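Local structure of uncharacterized ACR, COG1565 superfamily (Burkholderia thailandensis, 4F3N) at residues A146-T157 and Q182-L193; A278-A287 and A345-A355. The protein binds S-adenosyl-L-homocysteine and is probably an S-adenosyl-L-methionine-dependent methyltransferase, perhaps one that symmetrically methylates arginines in proteins. All blocks are in the same frame, centred on the assembly; numbering follows the deposited sequence.

Contact 1 (A146-T157 and Q182-L193); sequences AGTGKLAAGLLT and QRETLGAQAPGL
The side-chain amide of Gln182 meets the loop 146-149 both in its plane and over one face. In its plane NE2 donates to Gly147 O, 2.9 Å away, while the methyl CB of Ala146 lies over one face, 3.4 Å from the same nitrogen. NE2 also reaches Gly145 O, and OE1 takes a bond from Trp199 NE1 on strand 197-200; with three bonds in place, the amide's rotation is fixed. The loop follows strand 140-144 and leads into helix 150-161, consistent with the glycine-rich GxGxxA turn of Rossmann-like methyltransferases, and Gly147 is about 8 Å, between side chains, from the cofactor-site residue Asn214. Seen from the Gly147 carbonyl, NE2 stands 43° out of the plane.

One turn further along the helix, Thr185 OG1 donates to Thr148 O, the next carbonyl of the loop, over 2.7 Å and nearly in line with the C=O (160°). The first torsion of Thr185 sets OG1 beside its own backbone N and turns it to the loop. Arg181 O, one turn back, is a second acceptor for the same hydroxyl, whose single proton must be shared or alternate between them. Gly149, the N-cap of the next helix, has no side chain, and its CA comes within 4.3 Å of Gln182 CA.

Beyond the loop the two helices diverge at 35° and the contact turns apolar. Leu186 pushes CD2 against the backbone of Ala153, 3.7 Å from its CA, and touches Leu156 CD1, the two side chains crossing at about a right angle. Ala153 CB packs on the CB atoms of Gln189 and Ala190. At the far end Leu193 CD1 lies 3.8 Å from Thr157 CA. Thr157 OG1 itself bonds back to Ala153 O, which it reaches from the opposite face to Thr157 N.

Contact 2 (A278-A287 and A345-A355); sequences AVAFVRTVCA and AIHEAGVGAGA
Apolar packing carries this contact; no hydrogen bond crosses it. Val282 puts CG1 on Ala349 CB and 3.7 Å from Gly350 N, while its CG2 meets CG2 and CD1 of Ile346, the two side chains crossing at about a right angle. Val279 straddles two alanines: CG1, trans to the backbone N (chi1 163°), touches Ala349 CB, and CG2 touches Ala345 CB. Further along, Cys286 CB packs on Ala353 CB and Ala355 CB.

Side chains also rest on bare backbone. Cys286 SG lies 3.6 Å from Gly350 CA, a close approach at van der Waals distance, possible because Gly350 has no side chain there, and Ala349 CB is 3.7 Å from Val279 O. Small residues thus let the axes come to 7.8 Å at an angle of 31°.

At the solvent-exposed side, Arg283 places CG 3.6 Å from Ala349 O, and one guanidinium face carries Val279 CG1 of its own helix. Beneath the pair, Phe412 touches Val282, Cys286 and Ile346. A Schellman motif at Gly354 ends helix 343-352 and turns the chain into strand 356-362, as expected for neighbouring helices packed on the sheet of a Rossmann-like methyltransferase.

Contact 1 and contact 2 come in series along the chain and do not touch: their centres are 28 Å apart and their nearest atoms about 9 Å. What joins them is the seven-stranded mixed sheet. Helices 150-161 and 179-189 follow strands 140-144 and 168-172, in the half of the sheet that ends at strand 197-200. Helices 276-288 and 343-352 precede strands 293-298 and 356-362, in the other half. With the strand order 3-2-1-4-5-7-6 of class I methyltransferases, the two helix pairs belong on opposite faces. Contact 1 lies near the cofactor site, whereas contact 2 is structural packing away from it.

Contact 1 (A146-T157 and Q182-L193)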
loop_
_atom_site.group_PDB
_atom_site.type_symbol
_atom_site.label_atom_id
_atom_site.label_comp_id
_atom_site.label_asym_id
_atom_site.label_seq_id
_atom_site.Cartn_x
_atom_site.Cartn_y
_atom_site.Cartn_z
ATOM N N ALA A 146 -6.848 5.848 -2.431
ATOM C CA ALA A 146 -6.643 7.148 -3.123
ATOM C C ALA A 146 -6.222 8.260 -2.191
ATOM O O ALA A 146 -6.006 9.403 -2.624
ATOM C CB ALA A 146 -7.806 7.570 -4.035
ATOM N N GLY A 147 -6.046 7.930 -0.904
ATOM C CA GLY A 147 -5.592 8.973 0.053
ATOM C C GLY A 147 -6.477 10.219 0.087
ATOM O O GLY A 147 -7.683 10.110 0.227
ATOM N N THR A 148 -5.892 11.404 -0.000
ATOM C CA THR A 148 -6.676 12.630 -0.094
ATOM C C THR A 148 -6.906 13.090 -1.563
ATOM O O THR A 148 -7.393 14.189 -1.804
ATOM C CB THR A 148 -6.052 13.775 0.680
ATOM O OG1 THR A 148 -4.775 14.082 0.124
ATOM C CG2 THR A 148 -5.938 13.422 2.192
ATOM N N GLY A 149 -6.587 12.206 -2.515
ATOM C CA GLY A 149 -6.867 12.476 -3.899
ATOM C C GLY A 149 -5.782 13.211 -4.672
ATOM O O GLY A 149 -6.006 13.597 -5.804
ATOM N N LYS A 150 -4.627 13.399 -4.074
ATOM C CA LYS A 150 -3.518 14.101 -4.775
ATOM C C LYS A 150 -3.010 13.357 -6.002
ATOM O O LYS A 150 -2.754 13.960 -7.067
ATOM C CB LYS A 150 -2.363 14.377 -3.824
ATOM C CG LYS A 150 -2.662 15.398 -2.772
ATOM C CD LYS A 150 -1.388 15.699 -1.995
ATOM C CE LYS A 150 -1.660 16.402 -0.676
ATOM N NZ LYS A 150 -2.355 17.695 -0.904
ATOM N N LEU A 151 -2.880 12.043 -5.904
ATOM C CA LEU A 151 -2.443 11.264 -7.068
ATOM C C LEU A 151 -3.482 11.279 -8.176
ATOM O O LEU A 151 -3.140 11.407 -9.342
ATOM C CB LEU A 151 -2.123 9.821 -6.679
ATOM C CG LEU A 151 -1.650 8.908 -7.825
ATOM C CD1 LEU A 151 -0.369 9.422 -8.414
ATOM C CD2 LEU A 151 -1.347 7.486 -7.314
ATOM N N ALA A 152 -4.767 11.162 -7.807
ATOM C CA ALA A 152 -5.837 11.176 -8.798
ATOM C C ALA A 152 -5.808 12.506 -9.549
ATOM O O ALA A 152 -5.882 12.520 -10.784
ATOM C CB ALA A 152 -7.227 10.962 -8.126
ATOM N N ALA A 153 -5.723 13.622 -8.822
ATOM C CA ALA A 153 -5.717 14.932 -9.480
ATOM C C ALA A 153 -4.522 15.046 -10.428
ATOM O O ALA A 153 -4.662 15.497 -11.587
ATOM C CB ALA A 153 -5.720 16.052 -8.458
ATOM N N GLY A 154 -3.355 14.562 -9.970
ATOM C CA GLY A 154 -2.135 14.609 -10.759
ATOM C C GLY A 154 -2.200 13.719 -11.975
ATOM O O GLY A 154 -1.723 14.104 -13.057
ATOM N N LEU A 155 -2.745 12.518 -11.813
ATOM C CA LEU A 155 -2.744 11.528 -12.898
ATOM C C LEU A 155 -3.790 11.939 -13.959
ATOM O O LEU A 155 -3.557 11.877 -15.176
ATOM C CB LEU A 155 -3.032 10.147 -12.323
ATOM C CG LEU A 155 -2.729 8.909 -13.131
ATOM C CD1 LEU A 155 -1.309 8.896 -13.722
ATOM C CD2 LEU A 155 -2.888 7.672 -12.196
ATOM N N LEU A 156 -4.915 12.424 -13.482
ATOM C CA LEU A 156 -5.958 12.908 -14.387
ATOM C C LEU A 156 -5.421 14.047 -15.254
ATOM O O LEU A 156 -5.575 14.069 -16.496
ATOM C CB LEU A 156 -7.159 13.426 -13.579
ATOM C CG LEU A 156 -8.308 12.496 -13.360
ATOM C CD1 LEU A 156 -9.346 13.177 -12.483
ATOM C CD2 LEU A 156 -8.927 12.129 -14.730
ATOM N N THR A 157 -4.814 15.025 -14.588
ATOM C CA THR A 157 -4.275 16.183 -15.270
ATOM C C THR A 157 -3.153 15.816 -16.256
ATOM O O THR A 157 -3.113 16.249 -17.449
ATOM C CB THR A 157 -3.778 17.220 -14.232
ATOM O OG1 THR A 157 -4.911 17.678 -13.487
ATOM C CG2 THR A 157 -3.193 18.446 -14.914
ATOM N N GLN A 182 -11.144 13.861 -0.929
ATOM C CA GLN A 182 -10.718 13.621 -2.300
ATOM C C GLN A 182 -11.455 14.540 -3.295
ATOM O O GLN A 182 -10.846 15.137 -4.186
ATOM C CB GLN A 182 -10.957 12.154 -2.688
ATOM C CG GLN A 182 -10.073 11.197 -1.903
ATOM C CD GLN A 182 -10.482 9.745 -1.989
ATOM O OE1 GLN A 182 -11.551 9.407 -2.526
ATOM N NE2 GLN A 182 -9.627 8.852 -1.442
ATOM N N ARG A 183 -12.765 14.674 -3.109
ATOM C CA ARG A 183 -13.598 15.515 -3.958
ATOM C C ARG A 183 -13.159 16.973 -3.865
ATOM O O ARG A 183 -13.080 17.657 -4.860
ATOM C CB ARG A 183 -15.068 15.368 -3.510
ATOM C CG ARG A 183 -16.046 16.276 -4.209
ATOM C CD ARG A 183 -17.454 15.851 -3.795
ATOM N NE ARG A 183 -18.447 16.640 -4.476
ATOM C CZ ARG A 183 -19.033 17.704 -3.943
ATOM N NH1 ARG A 183 -18.759 18.063 -2.693
ATOM N NH2 ARG A 183 -19.930 18.374 -4.640
ATOM N N GLU A 184 -12.834 17.420 -2.656
ATOM C CA GLU A 184 -12.329 18.777 -2.429
ATOM C C GLU A 184 -11.009 19.015 -3.160
ATOM O O GLU A 184 -10.868 20.013 -3.851
ATOM C CB GLU A 184 -12.120 19.004 -0.929
ATOM C CG GLU A 184 -11.886 20.460 -0.561
ATOM C CD GLU A 184 -11.448 20.652 0.884
ATOM O OE1 GLU A 184 -11.308 19.654 1.644
ATOM O OE2 GLU A 184 -11.202 21.826 1.252
ATOM N N THR A 185 -10.088 18.053 -3.037
ATOM C CA THR A 185 -8.763 18.108 -3.674
ATOM C C THR A 185 -8.924 18.164 -5.199
ATOM O O THR A 185 -8.324 18.991 -5.871
ATOM C CB THR A 185 -7.910 16.881 -3.288
ATOM O OG1 THR A 185 -7.669 16.872 -1.877
ATOM C CG2 THR A 185 -6.572 16.850 -4.023
ATOM N N LEU A 186 -9.753 17.288 -5.735
ATOM C CA LEU A 186 -10.000 17.269 -7.185
ATOM C C LEU A 186 -10.634 18.567 -7.692
ATOM O O LEU A 186 -10.331 19.034 -8.788
ATOM C CB LEU A 186 -10.876 16.061 -7.555
ATOM C CG LEU A 186 -10.126 14.742 -7.541
ATOM C CD1 LEU A 186 -11.079 13.569 -7.312
ATOM C CD2 LEU A 186 -9.342 14.509 -8.826
ATOM N N GLY A 187 -11.572 19.113 -6.936
ATOM C CA GLY A 187 -12.214 20.360 -7.344
ATOM C C GLY A 187 -11.221 21.504 -7.407
ATOM O O GLY A 187 -11.291 22.342 -8.308
ATOM N N ALA A 188 -10.291 21.515 -6.454
ATOM C CA ALA A 188 -9.270 22.549 -6.314
ATOM C C ALA A 188 -8.125 22.399 -7.319
ATOM O O ALA A 188 -7.657 23.390 -7.882
ATOM C CB ALA A 188 -8.712 22.514 -4.898
ATOM N N GLN A 189 -7.684 21.169 -7.544
ATOM C CA GLN A 189 -6.458 20.893 -8.294
ATOM C C GLN A 189 -6.652 20.379 -9.720
ATOM O O GLN A 189 -5.715 20.420 -10.510
ATOM C CB GLN A 189 -5.605 19.902 -7.497
ATOM C CG GLN A 189 -5.095 20.495 -6.197
ATOM C CD GLN A 189 -4.162 19.565 -5.420
ATOM O OE1 GLN A 189 -3.434 18.737 -6.005
ATOM N NE2 GLN A 189 -4.171 19.705 -4.089
ATOM N N ALA A 190 -7.856 19.907 -10.051
ATOM C CA ALA A 190 -8.164 19.371 -11.378
ATOM C C ALA A 190 -9.577 19.815 -11.786
ATOM O O ALA A 190 -10.418 18.976 -12.172
ATOM C CB ALA A 190 -8.097 17.853 -11.355
ATOM N N PRO A 191 -9.877 21.118 -11.644
ATOM C CA PRO A 191 -11.241 21.532 -12.000
ATOM C C PRO A 191 -11.523 21.176 -13.449
ATOM O O PRO A 191 -10.642 21.227 -14.282
ATOM C CB PRO A 191 -11.245 23.050 -11.782
ATOM C CG PRO A 191 -9.832 23.464 -11.648
ATOM C CD PRO A 191 -8.992 22.256 -11.326
ATOM N N GLY A 192 -12.735 20.739 -13.738
ATOM C CA GLY A 192 -13.093 20.439 -15.124
ATOM C C GLY A 192 -12.580 19.124 -15.690
ATOM O O GLY A 192 -12.886 18.801 -16.824
ATOM N N LEU A 193 -11.713 18.432 -14.954
ATOM C CA LEU A 193 -11.515 16.964 -15.086
ATOM C C LEU A 193 -12.200 16.239 -13.908
ATOM O O LEU A 193 -12.538 15.041 -13.980
ATOM C CB LEU A 193 -10.027 16.635 -15.115
ATOM C CG LEU A 193 -9.330 16.997 -16.424
ATOM C CD1 LEU A 193 -7.830 17.154 -16.182
ATOM C CD2 LEU A 193 -9.636 15.909 -17.465
#

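Contact 2 (A278-A287 and A345-A355)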
loop_
_atom_site.group_PDB
_atom_site.type_symbol
_atom_site.label_atom_id
_atom_site.label_comp_id
_atom_site.label_asym_id
_atom_site.label_seq_id
_atom_site.Cartn_x
_atom_site.Cartn_y
_atom_site.Cartn_z
ATOM N N ALA A 278 -3.620 -8.867 1.908
ATOM C CA ALA A 278 -3.086 -8.305 0.655
ATOM C C ALA A 278 -3.120 -9.273 -0.501
ATOM O O ALA A 278 -3.418 -8.899 -1.650
ATOM C CB ALA A 278 -1.667 -7.760 0.871
ATOM N N VAL A 279 -2.744 -10.519 -0.231
ATOM C CA VAL A 279 -2.836 -11.570 -1.223
ATOM C C VAL A 279 -4.288 -11.729 -1.748
ATOM O O VAL A 279 -4.532 -11.817 -2.977
ATOM C CB VAL A 279 -2.202 -12.910 -0.676
ATOM C CG1 VAL A 279 -2.647 -14.114 -1.486
ATOM C CG2 VAL A 279 -0.679 -12.786 -0.687
ATOM N N ALA A 280 -5.250 -11.756 -0.822
ATOM C CA ALA A 280 -6.658 -11.908 -1.130
ATOM C C ALA A 280 -7.069 -10.772 -2.016
ATOM O O ALA A 280 -7.789 -10.971 -2.999
ATOM C CB ALA A 280 -7.490 -11.893 0.145
ATOM N N PHE A 281 -6.579 -9.574 -1.674
ATOM C CA PHE A 281 -6.911 -8.362 -2.462
ATOM C C PHE A 281 -6.381 -8.404 -3.877
ATOM O O PHE A 281 -7.112 -8.129 -4.823
ATOM C CB PHE A 281 -6.369 -7.137 -1.736
ATOM C CG PHE A 281 -6.583 -5.833 -2.469
ATOM C CD1 PHE A 281 -7.839 -5.248 -2.527
ATOM C CD2 PHE A 281 -5.534 -5.193 -3.084
ATOM C CE1 PHE A 281 -8.041 -4.062 -3.220
ATOM C CE2 PHE A 281 -5.734 -3.970 -3.748
ATOM C CZ PHE A 281 -6.977 -3.421 -3.815
ATOM N N VAL A 282 -5.121 -8.784 -4.040
ATOM C CA VAL A 282 -4.522 -8.882 -5.364
ATOM C C VAL A 282 -5.200 -9.969 -6.205
ATOM O O VAL A 282 -5.480 -9.760 -7.385
ATOM C CB VAL A 282 -3.009 -9.048 -5.285
ATOM C CG1 VAL A 282 -2.356 -9.361 -6.671
ATOM C CG2 VAL A 282 -2.427 -7.775 -4.680
ATOM N N ARG A 283 -5.554 -11.101 -5.581
ATOM C CA ARG A 283 -6.315 -12.099 -6.315
ATOM C C ARG A 283 -7.606 -11.504 -6.826
ATOM O O ARG A 283 -7.970 -11.769 -7.962
ATOM C CB ARG A 283 -6.610 -13.314 -5.447
ATOM C CG ARG A 283 -5.373 -14.135 -5.141
ATOM C CD ARG A 283 -5.758 -15.324 -4.281
ATOM N NE ARG A 283 -4.639 -16.229 -4.056
ATOM C CZ ARG A 283 -4.596 -17.166 -3.110
ATOM N NH1 ARG A 283 -5.616 -17.353 -2.272
ATOM N NH2 ARG A 283 -3.533 -17.959 -3.024
ATOM N N THR A 284 -8.318 -10.775 -5.971
ATOM C CA THR A 284 -9.627 -10.229 -6.321
ATOM C C THR A 284 -9.481 -9.223 -7.457
ATOM O O THR A 284 -10.254 -9.229 -8.390
ATOM C CB THR A 284 -10.313 -9.582 -5.095
ATOM O OG1 THR A 284 -10.494 -10.601 -4.072
ATOM C CG2 THR A 284 -11.603 -8.933 -5.462
ATOM N N VAL A 285 -8.490 -8.345 -7.356
ATOM C CA VAL A 285 -8.233 -7.375 -8.441
ATOM C C VAL A 285 -7.908 -8.020 -9.779
ATOM O O VAL A 285 -8.423 -7.621 -10.832
ATOM C CB VAL A 285 -7.102 -6.409 -8.029
ATOM C CG1 VAL A 285 -6.714 -5.485 -9.205
ATOM C CG2 VAL A 285 -7.546 -5.638 -6.786
ATOM N N CYS A 286 -7.068 -9.035 -9.753
ATOM C CA CYS A 286 -6.592 -9.659 -10.969
ATOM C C CYS A 286 -7.684 -10.552 -11.581
ATOM O O CYS A 286 -7.740 -10.718 -12.798
ATOM C CB CYS A 286 -5.285 -10.413 -10.736
ATOM S SG CYS A 286 -3.876 -9.307 -10.509
ATOM N N ALA A 287 -8.586 -11.061 -10.750
ATOM C CA ALA A 287 -9.716 -11.822 -11.279
ATOM C C ALA A 287 -10.747 -10.857 -11.901
ATOM O O ALA A 287 -11.421 -11.182 -12.899
ATOM C CB ALA A 287 -10.339 -12.681 -10.198
ATOM N N ALA A 345 4.790 -13.285 -2.893
ATOM C CA ALA A 345 3.419 -13.675 -2.621
ATOM C C ALA A 345 2.440 -12.831 -3.437
ATOM O O ALA A 345 1.444 -13.368 -3.910
ATOM C CB ALA A 345 3.117 -13.527 -1.150
ATOM N N ILE A 346 2.713 -11.523 -3.562
ATOM C CA ILE A 346 1.882 -10.670 -4.444
ATOM C C ILE A 346 1.955 -11.154 -5.891
ATOM O O ILE A 346 0.932 -11.305 -6.559
ATOM C CB ILE A 346 2.283 -9.177 -4.319
ATOM C CG1 ILE A 346 2.061 -8.686 -2.904
ATOM C CG2 ILE A 346 1.516 -8.280 -5.324
ATOM C CD1 ILE A 346 0.677 -8.975 -2.322
ATOM N N HIS A 347 3.167 -11.435 -6.388
ATOM C CA HIS A 347 3.335 -12.030 -7.721
ATOM C C HIS A 347 2.502 -13.283 -7.911
ATOM O O HIS A 347 1.737 -13.407 -8.892
ATOM C CB HIS A 347 4.809 -12.355 -7.913
ATOM C CG HIS A 347 5.096 -13.211 -9.123
ATOM N ND1 HIS A 347 5.895 -14.288 -9.059
ATOM C CD2 HIS A 347 4.653 -13.126 -10.422
ATOM C CE1 HIS A 347 5.998 -14.860 -10.271
ATOM N NE2 HIS A 347 5.260 -14.150 -11.133
ATOM N N GLU A 348 2.621 -14.218 -6.964
ATOM C CA GLU A 348 1.856 -15.476 -7.063
ATOM C C GLU A 348 0.357 -15.238 -7.025
ATOM O O GLU A 348 -0.401 -15.907 -7.732
ATOM C CB GLU A 348 2.338 -16.465 -5.976
ATOM C CG GLU A 348 3.803 -16.830 -6.247
ATOM C CD GLU A 348 4.583 -17.298 -5.029
ATOM O OE1 GLU A 348 3.971 -17.690 -4.008
ATOM O OE2 GLU A 348 5.843 -17.263 -5.067
ATOM N N ALA A 349 -0.058 -14.276 -6.231
ATOM C CA ALA A 349 -1.480 -13.907 -6.100
ATOM C C ALA A 349 -2.053 -13.495 -7.460
ATOM O O ALA A 349 -3.089 -14.019 -7.895
ATOM C CB ALA A 349 -1.680 -12.807 -5.064
ATOM N N GLY A 350 -1.352 -12.603 -8.141
ATOM C CA GLY A 350 -1.839 -12.089 -9.392
ATOM C C GLY A 350 -1.790 -13.080 -10.542
ATOM O O GLY A 350 -2.774 -13.212 -11.292
ATOM N N VAL A 351 -0.678 -13.788 -10.698
ATOM C CA VAL A 351 -0.557 -14.721 -11.811
ATOM C C VAL A 351 -1.393 -15.969 -11.546
ATOM O O VAL A 351 -1.895 -16.575 -12.481
ATOM C CB VAL A 351 0.907 -15.086 -12.134
ATOM C CG1 VAL A 351 0.957 -16.186 -13.179
ATOM C CG2 VAL A 351 1.670 -13.848 -12.608
ATOM N N GLY A 352 -1.577 -16.314 -10.278
ATOM C CA GLY A 352 -2.449 -17.441 -9.906
ATOM C C GLY A 352 -3.910 -17.177 -10.203
ATOM O O GLY A 352 -4.709 -18.089 -10.323
ATOM N N ALA A 353 -4.266 -15.910 -10.349
ATOM C CA ALA A 353 -5.595 -15.526 -10.765
ATOM C C ALA A 353 -5.705 -15.483 -12.274
ATOM O O ALA A 353 -6.777 -15.218 -12.809
ATOM C CB ALA A 353 -5.945 -14.171 -10.169
ATOM N N GLY A 354 -4.602 -15.729 -12.966
ATOM C CA GLY A 354 -4.591 -15.851 -14.425
ATOM C C GLY A 354 -4.074 -14.613 -15.165
ATOM O O GLY A 354 -3.941 -14.626 -16.392
ATOM N N ALA A 355 -3.741 -13.556 -14.437
ATOM C CA ALA A 355 -3.137 -12.369 -15.074
ATOM C C ALA A 355 -1.677 -12.680 -15.395
ATOM O O ALA A 355 -1.070 -13.557 -14.829
ATOM C CB ALA A 355 -3.231 -11.108 -14.175
#